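Local atomic coordinates of uncharacterized protein (Magnetospirillum magneticum AMB-1, PDB entry 5MU5), a protein that is a Maf-type glycosyltransferase, involved in formation of the bacterial flagellum and probably acting by attaching sugars to flagellin. Residues Ser262-His266 / Glu383-Asp387; Gln316-Leu322 / Phe342-Ile348; Glu324-Tyr330 / Thr352-Val357; Ala376-Pro380 / Arg540-Trp546. One frame throughout, in Å; residues are numbered along the deposited sequence.

Overall arrangement
All four contacts lie in the chain after helix 242-257. Contacts 1 and 2 reach the same mixed sheet, touching through Leu264 and Ile348, and are largely buried; contact 2 is parallel strand pairing in a beta-alpha-beta unit, contact 1 the meeting of the chain just past strand 262-263, next to the outermost strand, with a loop. Contact 3, partly buried, joins the start of helix 327-340, the crossover of that unit, to the loop after strand 346-350 and packs on contact 2 through Leu322; it relies on an asparagine bond, bridging waters and an arginine, salt-bridged within its own loop, laid on a tyrosine. Contact 4, partly buried, sets arginines and tryptophans of the C-terminal helical part against helix 373-378.

Contact 1 of 4, residues Ser262-His266 / Glu383-Asp387; sequences SILQH and EYSLD
The backbones of Ile263-His266 and Glu383-Leu386 run 91° apart and come closest at Gln265 and Tyr384. Here the chain leaves strand 262-263, which lies between 363-367 and the antiparallel 530-531 in the largely parallel, helix-flanked sheet of the MptE-like region, and crosses the loop from helix 373-378 to helix 393-404. Leu264 O accepts a CA-H...O contact from Tyr384 CA at 3.3 Å, and the same oxygen lies at the edge of the tyrosine ring. Ile263 stands crosswise to Tyr384: its CG2, anti to the backbone N, lies 3.5 Å from CD1. Gln265 runs beside the tyrosine in the same direction, with amide and ring planes 34° apart. Gln265 NE2 bonds Ser528 O at the end of helix 515-528, and Tyr384 OH is hydrogen-bonded to Arg530 NH1 of strand 530-531. Leu264 CD2 meets Leu386 CD2 at 3.9 Å, a pair flanked by Tyr367 of strand 363-367 and by helix 393-404. The one hydrogen bond across the contact closes its other end: His266 NE2 donates to Ser385 O over 2.8 Å, the oxygen lying in the imidazole plane, while Glu383 O sits at the same ring's edge, 3.3 Å from His266 CD2.

Contact 2 of 4, residues Gln316-Leu322 / Phe342-Ile348; sequences QPDFQML and FGSATLI
Phe319 and Thr346 lie side by side and point the same way, with Phe319 CD1 3.7 Å from Thr346 CB and the methyl CG2 at the edge of the ring. Ile348 leans obliquely against the same ring through CD1. Its CG2 meets Met321 CE at 3.7 Å; bends at chi2 and chi3 fold the methionine back so that sulfur and methyl lie along the isoleucine. On the other face of the sheet Gln320 crosses both Leu347 and Phe342. Its OE1 sits at the edge of the Phe342 ring, 3.6 Å from CE1, the amide plane turned 63° from the ring, and its polar atoms are held by Ser302 and Gly304. Beyond the strands, Gln316 NE2 gives one nearly straight bond to Phe342 O (3.0 Å, 172°) and another to Pro317 O. Phe342 O also accepts from Ala345 N, which approaches from the opposite face of the carbonyl plane, so the type II' turn 342-345 is tied to the incoming chain. Backbone bonds alternate from Thr346 N to Asp318 O through to Leu322 N to Ile348 O. This is the parallel pairing of a beta-alpha-beta unit, strands 319-322 and 346-350 joined by helix 327-340.

Contact 3 of 4, residues Glu324-Tyr330 / Thr352-Val357; sequences ENGAAPY and TVDPRV
Asp354 OD1, which helps hold Arg356 against Tyr330 of the helix, takes two bonds from that arginine: NE reaches it on the syn side at 2.8 Å, and the backbone N on the anti side, which makes an Asx turn. Arg356 NH2 bonds OD2, so the guanidinium grips the carboxylate side-on, one nitrogen to each oxygen, and is fixed in rotation. Held this way, one guanidinium face meets the CD2-CE2 side of the Tyr330 ring, planes 18° apart. Arg356 CB sits over that ring, 3.8 Å from its centroid in a CH-pi contact, and NH2 comes within 3.4 Å of Ala327 CB. Tyr330 CG, anti to the backbone N (chi1 160°), carries the ring out from the helix to meet the arginine. An alanine at Arg356 is likely to leave the Asp354 carboxylate without its charged mate and the CD2-CE2 side of the tyrosine without the guanidinium beside it. At the other end, Asn325 ND2 donates to Thr352 O over 2.9 Å, nearly along the C=O axis and in its own amide plane; ND2 also bonds Glu247 OE2. Between these ends a water gives hydrogen bonds to Glu324 O and Gly326 O and accepts from Asp354 N, knitting the two backbones. A second water donates to Asp354 OD2. Gly326 is the N-cap of helix 327-340. The loop between strands 346-350 and 363-367 lies against that helix's first turn, with helix 242-257 beside Asn325 and Pro355, helix 653-661 near Ala327 and Asp354, and Leu322 of strand 319-322 packing on Val353 and Val357.

Contact 4 of 4, residues Ala376-Pro380 / Arg540-Trp546; sequences ALFSP and RWDREDW
Leu377 sits over one face of Trp546 in a CH-pi contact, CG 3.7 Å from the centroid of the six-membered ring, and CD2 comes to 3.5 Å from CZ2. Its other methyl, CD1, meets Trp541 CZ3 at 3.6 Å. The leucine reaches both indoles because CG stands anti to its backbone N (chi1 -154°). Phe378 runs alongside Trp541; the two rings are nearly parallel, planes 10° apart, but slid so far that they barely overlap. At the end of helix 373-378, Arg543 spans two carbonyls edge-on, NH2 to Ala376 O at 2.9 Å and NH1 to Leu377 O at 2.7 Å, while Arg540 NH1 reaches Ser379 O at 3.2 Å. Thus this helix end, in the MptE-like region, joins the turn between helices 534-541 and 546-564 of the C-terminal helical part. Trp546 is positioned by NE1 bonding Trp541 O; Arg543 is held between Trp546 CH2 and the Arg540 guanidinium, its NH1 also bonded to Arg540 O. An alanine in place of Trp546 would probably open a gap beside Leu377, leave Trp541 O without its indole donor and take away the ring edge beside the Arg543 guanidinium. Further out, Val589 of helix 589-609 touches Leu377 and Trp546, and Tyr253 meets Trp541 edge-to-face.

Contact 1 of 4, residues Ser262-His266 / Glu383-Asp387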
# COMPACT_ATOMS: atom_id res chain seq x y z
N SER A 262 1.04 -28.05 7.43
CA SER A 262 0.90 -28.13 6.00
C SER A 262 0.78 -26.72 5.42
O SER A 262 0.67 -25.74 6.17
CB SER A 262 -0.31 -28.96 5.63
OG SER A 262 -0.19 -30.28 6.11
N ILE A 263 0.84 -26.63 4.10
CA ILE A 263 0.86 -25.39 3.37
C ILE A 263 -0.30 -25.36 2.42
O ILE A 263 -0.53 -26.33 1.70
CB ILE A 263 2.13 -25.29 2.50
CG1 ILE A 263 3.39 -25.43 3.35
CG2 ILE A 263 2.15 -23.94 1.80
CD1 ILE A 263 3.47 -24.43 4.48
N LEU A 264 -1.03 -24.25 2.40
CA LEU A 264 -2.17 -24.09 1.51
C LEU A 264 -1.76 -23.94 0.04
O LEU A 264 -0.79 -23.27 -0.29
CB LEU A 264 -2.98 -22.88 1.95
CG LEU A 264 -4.30 -22.65 1.22
CD1 LEU A 264 -5.31 -21.93 2.10
CD2 LEU A 264 -4.08 -21.85 -0.06
N GLN A 265 -2.56 -24.54 -0.83
CA GLN A 265 -2.30 -24.57 -2.28
C GLN A 265 -3.61 -24.26 -3.02
O GLN A 265 -4.67 -24.65 -2.57
CB GLN A 265 -1.77 -25.94 -2.63
CG GLN A 265 -1.10 -26.05 -3.96
CD GLN A 265 -0.21 -27.30 -4.04
OE1 GLN A 265 0.83 -27.28 -4.69
NE2 GLN A 265 -0.60 -28.35 -3.36
N HIS A 266 -3.52 -23.50 -4.11
CA HIS A 266 -4.68 -23.19 -4.94
C HIS A 266 -5.07 -24.41 -5.71
O HIS A 266 -4.22 -25.15 -6.15
CB HIS A 266 -4.37 -22.05 -5.91
CG HIS A 266 -4.31 -20.71 -5.25
ND1 HIS A 266 -5.29 -19.76 -5.42
CD2 HIS A 266 -3.42 -20.19 -4.38
CE1 HIS A 266 -4.99 -18.69 -4.70
NE2 HIS A 266 -3.86 -18.93 -4.05
N GLU A 383 2.10 -19.65 -5.56
CA GLU A 383 0.97 -20.59 -5.46
C GLU A 383 0.55 -20.97 -4.03
O GLU A 383 -0.48 -21.61 -3.84
CB GLU A 383 1.21 -21.86 -6.30
CG GLU A 383 2.33 -22.79 -5.84
CD GLU A 383 3.66 -22.52 -6.51
OE1 GLU A 383 4.15 -21.36 -6.50
OE2 GLU A 383 4.25 -23.50 -7.04
N TYR A 384 1.34 -20.60 -3.02
CA TYR A 384 1.02 -20.90 -1.63
C TYR A 384 0.59 -19.65 -0.84
O TYR A 384 0.53 -19.68 0.39
CB TYR A 384 2.21 -21.59 -0.94
CG TYR A 384 2.75 -22.78 -1.70
CD1 TYR A 384 2.11 -24.01 -1.67
CD2 TYR A 384 3.93 -22.68 -2.43
CE1 TYR A 384 2.61 -25.10 -2.36
CE2 TYR A 384 4.44 -23.77 -3.13
CZ TYR A 384 3.78 -24.96 -3.10
OH TYR A 384 4.26 -26.02 -3.78
N SER A 385 0.30 -18.57 -1.55
CA SER A 385 -0.18 -17.35 -0.90
C SER A 385 -1.61 -17.09 -1.33
O SER A 385 -2.14 -17.78 -2.20
CB SER A 385 0.68 -16.12 -1.25
OG SER A 385 0.82 -16.00 -2.64
N LEU A 386 -2.22 -16.12 -0.66
CA LEU A 386 -3.54 -15.66 -0.99
C LEU A 386 -3.50 -14.17 -1.26
O LEU A 386 -2.68 -13.45 -0.68
CB LEU A 386 -4.49 -15.93 0.18
CG LEU A 386 -4.69 -17.40 0.55
CD1 LEU A 386 -5.50 -17.47 1.81
CD2 LEU A 386 -5.35 -18.19 -0.57
N ASP A 387 -4.36 -13.74 -2.18
CA ASP A 387 -4.65 -12.35 -2.45
C ASP A 387 -5.90 -11.99 -1.65
O ASP A 387 -6.77 -12.85 -1.42
CB ASP A 387 -5.00 -12.15 -3.92
CG ASP A 387 -3.81 -12.35 -4.83
OD1 ASP A 387 -2.66 -12.15 -4.38
OD2 ASP A 387 -4.03 -12.71 -6.02

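Contact 2 of 4, residues Gln316-Leu322 / Phe342-Ile348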
# COMPACT_ATOMS: atom_id res chain seq x y z
N GLN A 316 -19.65 -27.45 14.84
CA GLN A 316 -18.23 -27.75 14.68
C GLN A 316 -17.64 -27.06 13.43
O GLN A 316 -17.98 -27.42 12.32
CB GLN A 316 -18.04 -29.27 14.58
CG GLN A 316 -16.62 -29.73 14.28
CD GLN A 316 -15.63 -29.35 15.37
OE1 GLN A 316 -15.85 -29.64 16.55
NE2 GLN A 316 -14.52 -28.72 14.99
N PRO A 317 -16.77 -26.06 13.61
CA PRO A 317 -16.07 -25.56 12.43
C PRO A 317 -15.21 -26.65 11.79
O PRO A 317 -14.62 -27.45 12.50
CB PRO A 317 -15.13 -24.49 12.99
CG PRO A 317 -15.62 -24.17 14.33
CD PRO A 317 -16.42 -25.33 14.83
N ASP A 318 -15.15 -26.68 10.48
CA ASP A 318 -14.26 -27.56 9.76
C ASP A 318 -12.91 -26.86 9.68
O ASP A 318 -11.85 -27.47 9.85
CB ASP A 318 -14.83 -27.86 8.39
CG ASP A 318 -16.15 -28.66 8.47
OD1 ASP A 318 -16.08 -29.86 8.81
OD2 ASP A 318 -17.25 -28.10 8.17
N PHE A 319 -12.96 -25.55 9.45
CA PHE A 319 -11.75 -24.74 9.42
C PHE A 319 -11.91 -23.55 10.32
O PHE A 319 -13.00 -22.98 10.40
CB PHE A 319 -11.41 -24.29 8.01
CG PHE A 319 -11.12 -25.44 7.09
CD1 PHE A 319 -9.96 -26.18 7.25
CD2 PHE A 319 -12.02 -25.80 6.10
CE1 PHE A 319 -9.68 -27.26 6.43
CE2 PHE A 319 -11.75 -26.88 5.27
CZ PHE A 319 -10.58 -27.61 5.45
N GLN A 320 -10.84 -23.21 11.03
CA GLN A 320 -10.76 -22.01 11.84
C GLN A 320 -9.70 -21.10 11.21
O GLN A 320 -8.55 -21.52 10.99
CB GLN A 320 -10.41 -22.36 13.30
CG GLN A 320 -10.10 -21.16 14.20
CD GLN A 320 -11.32 -20.29 14.46
OE1 GLN A 320 -12.44 -20.79 14.60
NE2 GLN A 320 -11.10 -18.99 14.56
N MET A 321 -10.09 -19.86 10.93
CA MET A 321 -9.19 -18.93 10.25
C MET A 321 -8.58 -17.94 11.22
O MET A 321 -9.26 -17.47 12.17
CB MET A 321 -9.92 -18.14 9.18
CG MET A 321 -10.76 -18.97 8.23
SD MET A 321 -9.84 -20.08 7.18
CE MET A 321 -8.65 -18.93 6.47
N LEU A 322 -7.30 -17.66 11.01
CA LEU A 322 -6.61 -16.64 11.77
C LEU A 322 -5.71 -15.85 10.84
O LEU A 322 -4.89 -16.44 10.12
CB LEU A 322 -5.80 -17.27 12.89
CG LEU A 322 -5.22 -16.28 13.89
CD1 LEU A 322 -6.32 -15.53 14.64
CD2 LEU A 322 -4.29 -17.01 14.87
N PHE A 342 -11.80 -27.16 20.43
CA PHE A 342 -11.97 -26.97 18.99
C PHE A 342 -12.24 -28.24 18.22
O PHE A 342 -12.43 -28.21 17.01
CB PHE A 342 -10.76 -26.23 18.40
CG PHE A 342 -10.87 -24.75 18.49
CD1 PHE A 342 -11.63 -24.05 17.55
CD2 PHE A 342 -10.24 -24.05 19.50
CE1 PHE A 342 -11.74 -22.68 17.63
CE2 PHE A 342 -10.35 -22.67 19.58
CZ PHE A 342 -11.10 -21.99 18.65
N GLY A 343 -12.27 -29.37 18.93
CA GLY A 343 -12.60 -30.65 18.30
C GLY A 343 -11.66 -31.01 17.17
O GLY A 343 -10.44 -30.95 17.32
N SER A 344 -12.23 -31.36 16.03
CA SER A 344 -11.46 -31.76 14.86
C SER A 344 -11.14 -30.61 13.88
O SER A 344 -10.71 -30.87 12.76
CB SER A 344 -12.26 -32.81 14.10
OG SER A 344 -13.47 -32.22 13.68
N ALA A 345 -11.35 -29.36 14.28
CA ALA A 345 -11.12 -28.22 13.38
C ALA A 345 -9.66 -28.09 12.97
O ALA A 345 -8.77 -28.25 13.78
CB ALA A 345 -11.59 -26.92 14.03
N THR A 346 -9.42 -27.82 11.69
CA THR A 346 -8.10 -27.50 11.19
C THR A 346 -7.97 -25.99 11.22
O THR A 346 -8.91 -25.28 10.87
CB THR A 346 -7.93 -28.03 9.75
OG1 THR A 346 -7.83 -29.44 9.80
CG2 THR A 346 -6.67 -27.49 9.06
N LEU A 347 -6.82 -25.50 11.65
CA LEU A 347 -6.54 -24.07 11.65
C LEU A 347 -5.87 -23.69 10.33
O LEU A 347 -4.89 -24.30 9.94
CB LEU A 347 -5.64 -23.73 12.84
CG LEU A 347 -5.11 -22.31 13.12
CD1 LEU A 347 -4.06 -21.92 12.10
CD2 LEU A 347 -6.20 -21.26 13.16
N ILE A 348 -6.43 -22.70 9.63
CA ILE A 348 -5.77 -22.15 8.45
C ILE A 348 -5.37 -20.76 8.84
O ILE A 348 -6.23 -19.92 9.11
CB ILE A 348 -6.67 -22.06 7.22
CG1 ILE A 348 -7.15 -23.45 6.82
CG2 ILE A 348 -5.92 -21.37 6.07
CD1 ILE A 348 -8.09 -23.44 5.62

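Contact 3 of 4, residues Glu324-Tyr330 / Thr352-Val357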
# COMPACT_ATOMS: atom_id res chain seq x y z
N GLU A 324 -4.34 -12.35 12.00
CA GLU A 324 -3.47 -11.51 12.80
C GLU A 324 -2.31 -12.21 13.49
O GLU A 324 -2.44 -13.31 14.02
CB GLU A 324 -4.24 -10.81 13.92
CG GLU A 324 -5.33 -9.84 13.52
CD GLU A 324 -5.85 -9.05 14.74
OE1 GLU A 324 -5.07 -8.23 15.30
OE2 GLU A 324 -7.03 -9.24 15.14
N ASN A 325 -1.19 -11.51 13.49
CA ASN A 325 -0.04 -11.87 14.29
C ASN A 325 -0.30 -11.37 15.73
O ASN A 325 -1.18 -10.55 15.94
CB ASN A 325 1.22 -11.17 13.72
CG ASN A 325 2.37 -11.12 14.72
OD1 ASN A 325 2.56 -10.10 15.40
ND2 ASN A 325 3.10 -12.24 14.85
N GLY A 326 0.45 -11.84 16.70
CA GLY A 326 0.34 -11.26 18.04
C GLY A 326 -0.26 -12.11 19.13
O GLY A 326 -1.06 -13.01 18.89
N ALA A 327 0.12 -11.79 20.35
CA ALA A 327 -0.30 -12.55 21.50
C ALA A 327 -1.79 -12.39 21.79
O ALA A 327 -2.44 -13.35 22.24
CB ALA A 327 0.54 -12.17 22.70
N ALA A 328 -2.34 -11.21 21.52
CA ALA A 328 -3.75 -10.94 21.83
C ALA A 328 -4.73 -11.84 21.03
O ALA A 328 -5.60 -12.46 21.64
CB ALA A 328 -4.09 -9.45 21.68
N PRO A 329 -4.60 -11.89 19.68
CA PRO A 329 -5.40 -12.86 18.92
C PRO A 329 -5.22 -14.29 19.43
O PRO A 329 -6.20 -15.06 19.52
CB PRO A 329 -4.86 -12.73 17.51
CG PRO A 329 -4.29 -11.37 17.43
CD PRO A 329 -3.74 -11.09 18.80
N TYR A 330 -3.99 -14.67 19.79
CA TYR A 330 -3.78 -15.99 20.35
C TYR A 330 -4.54 -16.17 21.67
O TYR A 330 -5.20 -17.21 21.87
CB TYR A 330 -2.28 -16.28 20.57
CG TYR A 330 -2.04 -17.39 21.57
CD1 TYR A 330 -2.27 -18.72 21.22
CD2 TYR A 330 -1.59 -17.11 22.85
CE1 TYR A 330 -2.05 -19.75 22.13
CE2 TYR A 330 -1.39 -18.14 23.78
CZ TYR A 330 -1.61 -19.45 23.40
OH TYR A 330 -1.40 -20.48 24.28
N THR A 352 2.51 -15.87 9.71
CA THR A 352 2.94 -14.99 10.78
C THR A 352 2.06 -15.02 12.02
O THR A 352 2.24 -14.20 12.90
CB THR A 352 3.00 -13.55 10.30
OG1 THR A 352 1.69 -13.16 9.90
CG2 THR A 352 3.99 -13.40 9.12
N VAL A 353 1.10 -15.95 12.12
CA VAL A 353 0.32 -16.02 13.35
C VAL A 353 1.20 -16.45 14.52
O VAL A 353 2.27 -17.06 14.33
CB VAL A 353 -0.91 -16.95 13.24
CG1 VAL A 353 -1.82 -16.46 12.12
CG2 VAL A 353 -0.52 -18.42 13.07
N ASP A 354 0.75 -16.15 15.74
CA ASP A 354 1.54 -16.52 16.92
C ASP A 354 1.89 -18.03 16.90
O ASP A 354 1.03 -18.86 16.72
CB ASP A 354 0.77 -16.16 18.19
CG ASP A 354 1.67 -16.18 19.45
OD1 ASP A 354 1.97 -17.29 19.95
OD2 ASP A 354 2.04 -15.08 19.94
N PRO A 355 3.17 -18.38 17.08
CA PRO A 355 3.55 -19.81 17.07
C PRO A 355 2.79 -20.70 18.03
O PRO A 355 2.67 -21.89 17.78
CB PRO A 355 5.02 -19.79 17.48
CG PRO A 355 5.50 -18.44 17.13
CD PRO A 355 4.33 -17.51 17.29
N ARG A 356 2.29 -20.14 19.13
CA ARG A 356 1.53 -20.91 20.13
C ARG A 356 0.14 -21.31 19.67
O ARG A 356 -0.54 -22.10 20.33
CB ARG A 356 1.39 -20.11 21.44
CG ARG A 356 2.72 -19.84 22.12
CD ARG A 356 2.54 -18.84 23.24
NE ARG A 356 2.30 -17.50 22.72
CZ ARG A 356 2.22 -16.41 23.47
NH1 ARG A 356 2.34 -16.47 24.79
NH2 ARG A 356 2.02 -15.24 22.91
N VAL A 357 -0.31 -20.76 18.55
CA VAL A 357 -1.62 -21.10 18.00
C VAL A 357 -1.67 -22.57 17.63
O VAL A 357 -2.71 -23.20 17.75
CB VAL A 357 -1.96 -20.23 16.77
CG1 VAL A 357 -3.25 -20.68 16.12
CG2 VAL A 357 -2.10 -18.77 17.17
O HOH W 1 -1.49 -14.56 16.31
O HOH W 2 3.02 -13.27 17.76

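Contact 4 of 4, residues Ala376-Pro380 / Arg540-Trp546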
# COMPACT_ATOMS: atom_id res chain seq x y z
N ALA A 376 9.25 -12.97 1.74
CA ALA A 376 10.44 -13.06 0.94
C ALA A 376 11.36 -14.15 1.46
O ALA A 376 12.02 -14.82 0.70
CB ALA A 376 11.17 -11.73 0.93
N LEU A 377 11.40 -14.33 2.77
CA LEU A 377 12.35 -15.26 3.32
C LEU A 377 11.82 -16.71 3.25
O LEU A 377 12.53 -17.61 2.80
CB LEU A 377 12.69 -14.84 4.75
CG LEU A 377 14.07 -15.27 5.28
CD1 LEU A 377 14.31 -14.67 6.66
CD2 LEU A 377 14.18 -16.79 5.34
N PHE A 378 10.56 -16.90 3.62
CA PHE A 378 9.98 -18.23 3.82
C PHE A 378 9.00 -18.79 2.78
O PHE A 378 8.74 -19.99 2.79
CB PHE A 378 9.31 -18.29 5.19
CG PHE A 378 10.27 -18.30 6.34
CD1 PHE A 378 11.12 -19.37 6.53
CD2 PHE A 378 10.31 -17.25 7.24
CE1 PHE A 378 12.00 -19.39 7.59
CE2 PHE A 378 11.20 -17.27 8.30
CZ PHE A 378 12.05 -18.34 8.48
N SER A 379 8.43 -17.94 1.94
CA SER A 379 7.49 -18.44 0.93
C SER A 379 8.18 -19.34 -0.05
O SER A 379 9.24 -18.99 -0.55
CB SER A 379 6.86 -17.31 0.14
OG SER A 379 5.91 -17.81 -0.78
N PRO A 380 7.60 -20.52 -0.31
CA PRO A 380 8.15 -21.38 -1.34
C PRO A 380 7.57 -21.05 -2.71
O PRO A 380 7.85 -21.76 -3.65
CB PRO A 380 7.74 -22.79 -0.88
CG PRO A 380 6.51 -22.59 -0.07
CD PRO A 380 6.51 -21.17 0.43
N ARG A 540 14.60 -22.71 2.77
CA ARG A 540 14.38 -21.27 2.84
C ARG A 540 15.43 -20.54 3.70
O ARG A 540 16.09 -19.63 3.23
CB ARG A 540 12.96 -20.95 3.34
CG ARG A 540 11.81 -21.51 2.49
CD ARG A 540 11.67 -20.82 1.14
NE ARG A 540 12.72 -21.24 0.22
CZ ARG A 540 13.01 -20.66 -0.94
NH1 ARG A 540 12.32 -19.60 -1.36
NH2 ARG A 540 14.00 -21.14 -1.68
N TRP A 541 15.60 -20.95 4.95
CA TRP A 541 16.51 -20.27 5.88
C TRP A 541 17.99 -20.23 5.52
O TRP A 541 18.63 -19.18 5.61
CB TRP A 541 16.39 -20.88 7.27
CG TRP A 541 17.09 -20.13 8.33
CD1 TRP A 541 18.20 -20.51 9.00
CD2 TRP A 541 16.72 -18.85 8.86
NE1 TRP A 541 18.55 -19.55 9.93
CE2 TRP A 541 17.65 -18.52 9.86
CE3 TRP A 541 15.66 -17.97 8.60
CZ2 TRP A 541 17.59 -17.34 10.59
CZ3 TRP A 541 15.59 -16.80 9.33
CH2 TRP A 541 16.55 -16.50 10.31
N ASP A 542 18.54 -21.37 5.10
CA ASP A 542 19.98 -21.53 4.87
C ASP A 542 20.51 -20.94 3.56
O ASP A 542 21.72 -20.94 3.35
CB ASP A 542 20.37 -23.03 4.89
CG ASP A 542 20.06 -23.71 6.21
OD1 ASP A 542 19.99 -23.02 7.25
OD2 ASP A 542 19.90 -24.95 6.22
N ARG A 543 19.64 -20.44 2.69
CA ARG A 543 20.09 -20.00 1.36
C ARG A 543 20.78 -18.64 1.31
O ARG A 543 21.29 -18.23 0.26
CB ARG A 543 18.92 -20.03 0.39
CG ARG A 543 17.95 -18.86 0.50
CD ARG A 543 16.81 -19.09 -0.45
NE ARG A 543 15.97 -17.91 -0.68
CZ ARG A 543 15.02 -17.46 0.14
NH1 ARG A 543 14.79 -18.02 1.32
NH2 ARG A 543 14.31 -16.42 -0.22
N GLU A 544 20.78 -17.93 2.44
CA GLU A 544 21.45 -16.64 2.53
C GLU A 544 21.75 -16.28 3.98
O GLU A 544 21.02 -16.67 4.90
CB GLU A 544 20.57 -15.57 1.90
CG GLU A 544 21.29 -14.26 1.60
CD GLU A 544 20.41 -13.25 0.91
OE1 GLU A 544 19.59 -13.64 0.04
OE2 GLU A 544 20.52 -12.05 1.24
N ASP A 545 22.86 -15.56 4.19
CA ASP A 545 23.22 -15.04 5.50
C ASP A 545 22.41 -13.73 5.68
O ASP A 545 22.81 -12.67 5.21
CB ASP A 545 24.73 -14.81 5.61
CG ASP A 545 25.16 -14.38 7.00
OD1 ASP A 545 24.28 -14.00 7.81
OD2 ASP A 545 26.37 -14.39 7.28
N TRP A 546 21.28 -13.83 6.37
CA TRP A 546 20.33 -12.73 6.48
C TRP A 546 20.88 -11.50 7.20
O TRP A 546 20.81 -10.40 6.66
CB TRP A 546 19.00 -13.23 7.10
CG TRP A 546 18.44 -14.45 6.35
CD1 TRP A 546 18.35 -15.73 6.81
CD2 TRP A 546 17.96 -14.47 5.00
NE1 TRP A 546 17.82 -16.55 5.84
CE2 TRP A 546 17.57 -15.80 4.72
CE3 TRP A 546 17.81 -13.50 4.01
CZ2 TRP A 546 17.05 -16.18 3.48
CZ3 TRP A 546 17.29 -13.87 2.78
CH2 TRP A 546 16.92 -15.20 2.53